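Putative diflavin flavoprotein A 3 (Synechocystis sp., PDB 6H0C) probably reduces oxygen to water with electrons from NADH, and this chain is its flavodiiron core, a metallo-beta-lactamase-like domain followed by a flavodoxin-like domain. Local coordinates at residues 8-22 with 176-188. Sequence-based numbering, arbitrary orientation.
Sequences CPIAVDTTVFRSRTW and AHVCGDQVFDEGW
Cys179 sets its sulfur over the five-membered ring of the Trp22 indole: SG stands 3.5 Å from the centroid of that ring and only 9° off the ring normal, a sulfur-aromatic contact over the face. With SG anti to the backbone N, the thiol is carried across to the indole, while Cys179 CB rests 3.3 Å from Thr21 O and Arg20 CB packs on the same sulfur.

Beside this sulfur-aromatic contact Arg20 makes the salt bridge. Its NH1 lies 3.1 Å from Asp181 OD1 in a nearly straight bond (173°) that uses the anti lone pair of the carboxylate oxygen. The same nitrogen also donates to Gly180 O over 3.0 Å, but this bond is more bent (141°) and the donor sits above the carbonyl plane. Both acceptors lie close to the guanidinium plane, so the group meets them edge-on. Trp22 CH2 lies over one face of that guanidinium, toward its rim, Asp4 forms a further salt bridge at NH2, and water 2 links NH2 to Asp181 OD1.

Arg18 runs to the same carbonyl: Arg18 NH1 lies 2.8 Å from Gly180 O and is hydrogen-bonded to Gln6 OE1. Val183 CA and Gln182 O lie over one face of its guanidinium, whereas water 1 sits at the edge, accepting from NH2 and donating to Val178 O.

Toward the hairpin turn the contact becomes apolar. Val183 divides its branches, CG1 meeting Val16 CG1 tip to tip and CG2 reaching Cys8 CB at 4.0 Å; Phe184 CZ approaches Ile10 CB. These contacts fasten the loop between strand 167-171 and helix 189-202 to the N-terminal beta hairpin, whose classic bulge pairs Ile10 and Ala11 with Thr14, at the edge of a mixed sheet of the metallo-beta-lactamase-like fold.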
ATOM      1  N   CYS A   8      17.454  17.507  -0.957  1.00 28.64           N
ATOM      2  CA  CYS A   8      17.632  18.151  -2.239  1.00 26.14           C
ATOM      3  C   CYS A   8      16.463  19.082  -2.549  1.00 29.97           C
ATOM      4  O   CYS A   8      15.298  18.698  -2.404  1.00 30.83           O
ATOM      5  CB  CYS A   8      17.790  17.084  -3.327  1.00 28.07           C
ATOM      6  SG  CYS A   8      18.255  17.714  -4.949  1.00 39.41           S
ATOM      7  N   PRO A   9      16.766  20.326  -2.955  1.00 31.56           N
ATOM      8  CA  PRO A   9      15.709  21.212  -3.462  1.00 30.62           C
ATOM      9  C   PRO A   9      15.233  20.710  -4.819  1.00 29.81           C
ATOM     10  O   PRO A   9      16.073  20.379  -5.649  1.00 40.54           O
ATOM     11  CB  PRO A   9      16.406  22.571  -3.574  1.00 31.84           C
ATOM     12  CG  PRO A   9      17.851  22.237  -3.730  1.00 35.22           C
ATOM     13  CD  PRO A   9      18.086  20.984  -2.936  1.00 32.11           C
ATOM     14  N   ILE A  10      13.930  20.634  -5.051  1.00 28.83           N
ATOM     15  CA  ILE A  10      13.449  19.987  -6.272  1.00 31.15           C
ATOM     16  C   ILE A  10      12.551  20.886  -7.115  1.00 30.31           C
ATOM     17  O   ILE A  10      12.287  20.592  -8.271  1.00 34.97           O
ATOM     18  CB  ILE A  10      12.686  18.672  -5.951  1.00 29.68           C
ATOM     19  CG1 ILE A  10      11.464  18.944  -5.075  1.00 28.49           C
ATOM     20  CG2 ILE A  10      13.613  17.656  -5.284  1.00 30.13           C
ATOM     21  CD1 ILE A  10      10.579  17.719  -4.901  1.00 32.02           C
ATOM     22  N   ALA A  11      12.085  21.980  -6.530  1.00 27.49           N
ATOM     23  CA  ALA A  11      11.247  22.945  -7.234  1.00 27.22           C
ATOM     24  C   ALA A  11      11.104  24.162  -6.326  1.00 27.87           C
ATOM     25  O   ALA A  11      11.597  24.135  -5.196  1.00 28.83           O
ATOM     26  CB  ALA A  11       9.889  22.340  -7.586  1.00 25.21           C
ATOM     27  N   VAL A  12      10.454  25.224  -6.798  1.00 31.06           N
ATOM     28  CA  VAL A  12      10.350  26.433  -5.979  1.00 34.77           C
ATOM     29  C   VAL A  12       9.684  26.113  -4.647  1.00 32.41           C
ATOM     30  O   VAL A  12       8.635  25.462  -4.601  1.00 30.21           O
ATOM     31  CB  VAL A  12       9.568  27.573  -6.679  1.00 33.35           C
ATOM     32  CG1 VAL A  12      10.367  28.120  -7.839  1.00 39.82           C
ATOM     33  CG2 VAL A  12       8.208  27.095  -7.146  1.00 37.98           C
ATOM     34  N   ASP A  13      10.326  26.556  -3.567  1.00 30.65           N
ATOM     35  CA  ASP A  13       9.819  26.369  -2.210  1.00 31.31           C
ATOM     36  C   ASP A  13       9.730  24.898  -1.795  1.00 30.00           C
ATOM     37  O   ASP A  13       9.185  24.581  -0.739  1.00 31.51           O
ATOM     38  CB  ASP A  13       8.439  27.023  -2.069  1.00 34.07           C
ATOM     39  CG  ASP A  13       8.442  28.482  -2.495  1.00 36.45           C
ATOM     40  OD1 ASP A  13       9.321  29.240  -2.026  1.00 35.96           O
ATOM     41  OD2 ASP A  13       7.579  28.859  -3.318  1.00 34.72           O
ATOM     42  N   THR A  14      10.283  24.003  -2.606  1.00 26.69           N
ATOM     43  CA  THR A  14      10.064  22.582  -2.380  1.00 27.95           C
ATOM     44  C   THR A  14      11.351  21.781  -2.233  1.00 30.68           C
ATOM     45  O   THR A  14      12.252  21.847  -3.076  1.00 28.36           O
ATOM     46  CB  THR A  14       9.237  21.961  -3.518  1.00 32.95           C
ATOM     47  OG1 THR A  14       8.101  22.790  -3.810  1.00 29.69           O
ATOM     48  CG2 THR A  14       8.774  20.559  -3.125  1.00 34.48           C
ATOM     49  N   THR A  15      11.405  20.997  -1.163  1.00 29.37           N
ATOM     50  CA  THR A  15      12.567  20.180  -0.855  1.00 28.59           C
ATOM     51  C   THR A  15      12.162  18.730  -0.609  1.00 29.73           C
ATOM     52  O   THR A  15      11.117  18.474  -0.005  1.00 27.60           O
ATOM     53  CB  THR A  15      13.291  20.719   0.386  1.00 35.07           C
ATOM     54  OG1 THR A  15      13.519  22.126   0.222  1.00 42.34           O
ATOM     55  CG2 THR A  15      14.617  19.991   0.603  1.00 29.41           C
ATOM     56  N   VAL A  16      12.974  17.786  -1.083  1.00 26.32           N
ATOM     57  CA  VAL A  16      12.766  16.379  -0.726  1.00 25.92           C
ATOM     58  C   VAL A  16      13.768  15.912   0.339  1.00 26.53           C
ATOM     59  O   VAL A  16      14.944  16.295   0.341  1.00 28.08           O
ATOM     60  CB  VAL A  16      12.863  15.442  -1.946  1.00 21.50           C
ATOM     61  CG1 VAL A  16      14.286  15.403  -2.480  1.00 21.52           C
ATOM     62  CG2 VAL A  16      12.418  14.044  -1.559  1.00 22.30           C
ATOM     63  N   PHE A  17      13.272  15.110   1.267  1.00 22.46           N
ATOM     64  CA  PHE A  17      14.107  14.449   2.262  1.00 25.43           C
ATOM     65  C   PHE A  17      13.991  12.957   2.013  1.00 25.60           C
ATOM     66  O   PHE A  17      12.966  12.361   2.349  1.00 26.86           O
ATOM     67  CB  PHE A  17      13.655  14.779   3.697  1.00 28.99           C
ATOM     68  CG  PHE A  17      13.859  16.214   4.099  1.00 28.66           C
ATOM     69  CD1 PHE A  17      14.860  16.556   4.993  1.00 29.86           C
ATOM     70  CD2 PHE A  17      13.044  17.218   3.598  1.00 27.59           C
ATOM     71  CE1 PHE A  17      15.060  17.885   5.374  1.00 30.63           C
ATOM     72  CE2 PHE A  17      13.236  18.546   3.972  1.00 28.17           C
ATOM     73  CZ  PHE A  17      14.251  18.877   4.865  1.00 26.78           C
ATOM     74  N   ARG A  18      15.004  12.346   1.406  1.00 25.70           N
ATOM     75  CA  ARG A  18      14.935  10.911   1.143  1.00 26.33           C
ATOM     76  C   ARG A  18      15.634  10.135   2.256  1.00 27.87           C
ATOM     77  O   ARG A  18      16.861  10.148   2.350  1.00 30.00           O
ATOM     78  CB  ARG A  18      15.550  10.559  -0.221  1.00 22.80           C
ATOM     79  CG  ARG A  18      14.993  11.380  -1.385  1.00 27.22           C
ATOM     80  CD  ARG A  18      15.095  10.637  -2.707  1.00 30.20           C
ATOM     81  NE  ARG A  18      16.455  10.177  -2.973  1.00 28.75           N
ATOM     82  CZ  ARG A  18      16.752   9.093  -3.685  1.00 30.55           C
ATOM     83  NH1 ARG A  18      18.022   8.746  -3.867  1.00 28.09           N
ATOM     84  NH2 ARG A  18      15.778   8.354  -4.217  1.00 26.17           N
ATOM     85  N   SER A  19      14.850   9.479   3.108  1.00 23.09           N
ATOM     86  CA  SER A  19      15.414   8.549   4.084  1.00 27.35           C
ATOM     87  C   SER A  19      15.828   7.283   3.348  1.00 32.19           C
ATOM     88  O   SER A  19      14.981   6.568   2.799  1.00 31.08           O
ATOM     89  CB  SER A  19      14.414   8.232   5.190  1.00 24.70           C
ATOM     90  OG  SER A  19      14.070   9.412   5.898  1.00 25.22           O
ATOM     91  N   ARG A  20      17.128   7.009   3.322  1.00 28.45           N
ATOM     92  CA  ARG A  20      17.636   5.945   2.470  1.00 24.90           C
ATOM     93  C   ARG A  20      18.142   4.761   3.275  1.00 32.47           C
ATOM     94  O   ARG A  20      18.792   4.935   4.307  1.00 31.14           O
ATOM     95  CB  ARG A  20      18.750   6.485   1.564  1.00 27.50           C
ATOM     96  CG  ARG A  20      18.363   7.730   0.766  1.00 25.73           C
ATOM     97  CD  ARG A  20      19.424   8.090  -0.271  1.00 26.33           C
ATOM     98  NE  ARG A  20      20.722   8.335   0.349  1.00 30.72           N
ATOM     99  CZ  ARG A  20      21.882   8.273  -0.296  1.00 34.60           C
ATOM    100  NH1 ARG A  20      21.905   7.968  -1.589  1.00 32.41           N
ATOM    101  NH2 ARG A  20      23.019   8.511   0.353  1.00 32.66           N
ATOM    102  N   THR A  21      17.825   3.556   2.801  1.00 32.27           N
ATOM    103  CA  THR A  21      18.420   2.334   3.337  1.00 34.45           C
ATOM    104  C   THR A  21      18.926   1.471   2.180  1.00 35.16           C
ATOM    105  O   THR A  21      18.215   1.253   1.197  1.00 30.12           O
ATOM    106  CB  THR A  21      17.422   1.527   4.222  1.00 33.31           C
ATOM    107  OG1 THR A  21      18.087   0.386   4.770  1.00 40.83           O
ATOM    108  CG2 THR A  21      16.203   1.058   3.430  1.00 26.92           C
ATOM    109  N   TRP A  22      20.168   1.008   2.275  1.00 34.75           N
ATOM    110  CA  TRP A  22      20.732   0.179   1.216  1.00 37.72           C
ATOM    111  C   TRP A  22      20.368  -1.285   1.452  1.00 41.41           C
ATOM    112  O   TRP A  22      20.347  -2.089   0.523  1.00 46.07           O
ATOM    113  CB  TRP A  22      22.251   0.367   1.122  1.00 40.39           C
ATOM    114  CG  TRP A  22      22.642   1.589   0.322  1.00 50.04           C
ATOM    115  CD1 TRP A  22      22.845   1.662  -1.038  1.00 50.90           C
ATOM    116  CD2 TRP A  22      22.855   2.909   0.828  1.00 49.89           C
ATOM    117  NE1 TRP A  22      23.177   2.950  -1.399  1.00 47.48           N
ATOM    118  CE2 TRP A  22      23.189   3.733  -0.273  1.00 49.27           C
ATOM    119  CE3 TRP A  22      22.788   3.478   2.104  1.00 57.71           C
ATOM    120  CZ2 TRP A  22      23.459   5.090  -0.131  1.00 61.71           C
ATOM    121  CZ3 TRP A  22      23.061   4.829   2.246  1.00 65.25           C
ATOM    122  CH2 TRP A  22      23.395   5.619   1.135  1.00 70.43           C
ATOM    123  N   ALA A 176       9.427   2.957  -6.737  1.00 23.62           N
ATOM    124  CA  ALA A 176      10.286   1.805  -6.923  1.00 20.91           C
ATOM    125  C   ALA A 176      11.164   1.643  -5.698  1.00 26.54           C
ATOM    126  O   ALA A 176      11.676   2.625  -5.168  1.00 24.98           O
ATOM    127  CB  ALA A 176      11.128   1.957  -8.166  1.00 23.49           C
ATOM    128  N   HIS A 177      11.312   0.405  -5.238  1.00 24.71           N
ATOM    129  CA  HIS A 177      12.131   0.131  -4.071  1.00 23.74           C
ATOM    130  C   HIS A 177      13.569  -0.036  -4.504  1.00 25.03           C
ATOM    131  O   HIS A 177      14.034  -1.147  -4.760  1.00 29.90           O
ATOM    132  CB  HIS A 177      11.626  -1.108  -3.327  1.00 24.02           C
ATOM    133  CG  HIS A 177      10.385  -0.856  -2.531  1.00 24.10           C
ATOM    134  ND1 HIS A 177      10.299   0.147  -1.590  1.00 26.04           N
ATOM    135  CD2 HIS A 177       9.174  -1.465  -2.545  1.00 24.95           C
ATOM    136  CE1 HIS A 177       9.095   0.139  -1.046  1.00 24.82           C
ATOM    137  NE2 HIS A 177       8.391  -0.827  -1.612  1.00 27.24           N
ATOM    138  N   VAL A 178      14.261   1.089  -4.617  1.00 23.13           N
ATOM    139  CA  VAL A 178      15.666   1.080  -5.002  1.00 27.66           C
ATOM    140  C   VAL A 178      16.397   2.281  -4.401  1.00 30.53           C
ATOM    141  O   VAL A 178      15.946   3.429  -4.504  1.00 29.06           O
ATOM    142  CB  VAL A 178      15.839   1.074  -6.540  1.00 29.94           C
ATOM    143  CG1 VAL A 178      15.194   2.300  -7.153  1.00 31.62           C
ATOM    144  CG2 VAL A 178      17.308   1.003  -6.904  1.00 29.45           C
ATOM    145  N   CYS A 179      17.522   1.995  -3.756  1.00 29.16           N
ATOM    146  CA  CYS A 179      18.330   3.020  -3.128  1.00 29.44           C
ATOM    147  C   CYS A 179      19.502   3.365  -4.035  1.00 34.42           C
ATOM    148  O   CYS A 179      20.281   2.499  -4.426  1.00 39.53           O
ATOM    149  CB  CYS A 179      18.826   2.548  -1.763  1.00 32.72           C
ATOM    150  SG  CYS A 179      19.713   3.811  -0.846  1.00 34.25           S
ATOM    151  N   GLY A 180      19.607   4.635  -4.389  1.00 31.94           N
ATOM    152  CA  GLY A 180      20.695   5.095  -5.221  1.00 31.98           C
ATOM    153  C   GLY A 180      21.013   6.526  -4.856  1.00 36.57           C
ATOM    154  O   GLY A 180      20.316   7.125  -4.035  1.00 34.61           O
ATOM    155  N   ASP A 181      22.063   7.073  -5.464  1.00 38.18           N
ATOM    156  CA  ASP A 181      22.478   8.444  -5.190  1.00 31.77           C
ATOM    157  C   ASP A 181      21.668   9.441  -5.993  1.00 30.57           C
ATOM    158  O   ASP A 181      21.523  10.590  -5.587  1.00 34.88           O
ATOM    159  CB  ASP A 181      23.965   8.628  -5.487  1.00 38.94           C
ATOM    160  CG  ASP A 181      24.852   7.966  -4.453  1.00 49.19           C
ATOM    161  OD1 ASP A 181      24.456   7.917  -3.261  1.00 43.98           O
ATOM    162  OD2 ASP A 181      25.946   7.495  -4.839  1.00 57.52           O
ATOM    163  N   GLN A 182      21.135   8.997  -7.129  1.00 33.18           N
ATOM    164  CA  GLN A 182      20.341   9.874  -7.989  1.00 31.42           C
ATOM    165  C   GLN A 182      18.998  10.228  -7.360  1.00 30.45           C
ATOM    166  O   GLN A 182      18.192   9.346  -7.057  1.00 27.33           O
ATOM    167  CB  GLN A 182      20.120   9.229  -9.357  1.00 29.70           C
ATOM    168  CG  GLN A 182      21.390   9.079 -10.146  1.00 46.26           C
ATOM    169  CD  GLN A 182      22.290  10.291  -9.976  1.00 71.10           C
ATOM    170  OE1 GLN A 182      21.884  11.426 -10.254  1.00 81.76           O
ATOM    171  NE2 GLN A 182      23.513  10.062  -9.491  1.00 72.02           N
ATOM    172  N   VAL A 183      18.763  11.521  -7.159  1.00 28.47           N
ATOM    173  CA  VAL A 183      17.489  11.983  -6.624  1.00 28.55           C
ATOM    174  C   VAL A 183      16.414  11.934  -7.709  1.00 29.44           C
ATOM    175  O   VAL A 183      15.238  11.703  -7.430  1.00 28.96           O
ATOM    176  CB  VAL A 183      17.603  13.412  -6.059  1.00 29.95           C
ATOM    177  CG1 VAL A 183      16.218  13.966  -5.687  1.00 26.35           C
ATOM    178  CG2 VAL A 183      18.547  13.421  -4.862  1.00 30.88           C
ATOM    179  N   PHE A 184      16.826  12.148  -8.953  1.00 26.61           N
ATOM    180  CA  PHE A 184      15.907  12.047 -10.069  1.00 25.60           C
ATOM    181  C   PHE A 184      16.195  10.805 -10.899  1.00 30.75           C
ATOM    182  O   PHE A 184      17.210  10.147 -10.711  1.00 34.10           O
ATOM    183  CB  PHE A 184      15.979  13.298 -10.933  1.00 29.63           C
ATOM    184  CG  PHE A 184      15.247  14.468 -10.350  1.00 35.70           C
ATOM    185  CD1 PHE A 184      15.890  15.345  -9.489  1.00 36.25           C
ATOM    186  CD2 PHE A 184      13.912  14.689 -10.662  1.00 39.06           C
ATOM    187  CE1 PHE A 184      15.216  16.428  -8.947  1.00 35.10           C
ATOM    188  CE2 PHE A 184      13.229  15.766 -10.124  1.00 38.65           C
ATOM    189  CZ  PHE A 184      13.883  16.639  -9.264  1.00 34.50           C
ATOM    190  N   ASP A 185      15.296  10.496 -11.826  1.00 28.99           N
ATOM    191  CA  ASP A 185      15.320   9.217 -12.517  1.00 26.77           C
ATOM    192  C   ASP A 185      15.870   9.280 -13.947  1.00 29.79           C
ATOM    193  O   ASP A 185      15.262   8.719 -14.862  1.00 29.55           O
ATOM    194  CB  ASP A 185      13.897   8.631 -12.541  1.00 25.21           C
ATOM    195  CG  ASP A 185      12.942   9.435 -13.419  1.00 28.47           C
ATOM    196  OD1 ASP A 185      13.152  10.660 -13.575  1.00 27.38           O
ATOM    197  OD2 ASP A 185      11.987   8.839 -13.966  1.00 30.31           O
ATOM    198  N   GLU A 186      17.008   9.941 -14.166  1.00 29.36           N
ATOM    199  CA  GLU A 186      17.568   9.918 -15.521  1.00 32.01           C
ATOM    200  C   GLU A 186      18.030   8.515 -15.852  1.00 32.62           C
ATOM    201  O   GLU A 186      18.712   7.876 -15.052  1.00 32.36           O
ATOM    202  CB  GLU A 186      18.728  10.887 -15.695  1.00 36.63           C
ATOM    203  CG  GLU A 186      19.191  10.947 -17.147  1.00 50.48           C
ATOM    204  CD  GLU A 186      19.968  12.212 -17.465  1.00 74.98           C
ATOM    205  OE1 GLU A 186      19.736  12.801 -18.550  1.00 77.50           O
ATOM    206  OE2 GLU A 186      20.813  12.616 -16.630  1.00 84.16           O
ATOM    207  N   GLY A 187      17.651   8.043 -17.036  1.00 31.44           N
ATOM    208  CA  GLY A 187      17.925   6.677 -17.438  1.00 31.35           C
ATOM    209  C   GLY A 187      16.681   5.831 -17.260  1.00 31.24           C
ATOM    210  O   GLY A 187      16.105   5.769 -16.172  1.00 31.35           O
ATOM    211  N   TRP A 188      16.251   5.179 -18.333  1.00 29.29           N
ATOM    212  CA  TRP A 188      15.069   4.342 -18.256  1.00 28.88           C
ATOM    213  C   TRP A 188      15.382   2.913 -17.804  1.00 28.84           C
ATOM    214  O   TRP A 188      14.762   2.396 -16.878  1.00 28.89           O
ATOM    215  CB  TRP A 188      14.351   4.295 -19.606  1.00 29.48           C
ATOM    216  CG  TRP A 188      13.265   3.283 -19.576  1.00 30.15           C
ATOM    217  CD1 TRP A 188      13.308   2.028 -20.089  1.00 26.39           C
ATOM    218  CD2 TRP A 188      11.988   3.416 -18.941  1.00 28.79           C
ATOM    219  NE1 TRP A 188      12.132   1.372 -19.832  1.00 29.74           N
ATOM    220  CE2 TRP A 188      11.303   2.201 -19.127  1.00 30.59           C
ATOM    221  CE3 TRP A 188      11.356   4.446 -18.243  1.00 27.90           C
ATOM    222  CZ2 TRP A 188      10.008   1.987 -18.645  1.00 31.47           C
ATOM    223  CZ3 TRP A 188      10.073   4.230 -17.758  1.00 26.14           C
ATOM    224  CH2 TRP A 188       9.413   3.012 -17.966  1.00 25.50           C
TER
HETATM  225  O   HOH W   1      16.755   6.033  -5.063  1.00 33.02           O
HETATM  226  O   HOH W   2      25.886   8.102  -0.998  1.00 50.60           O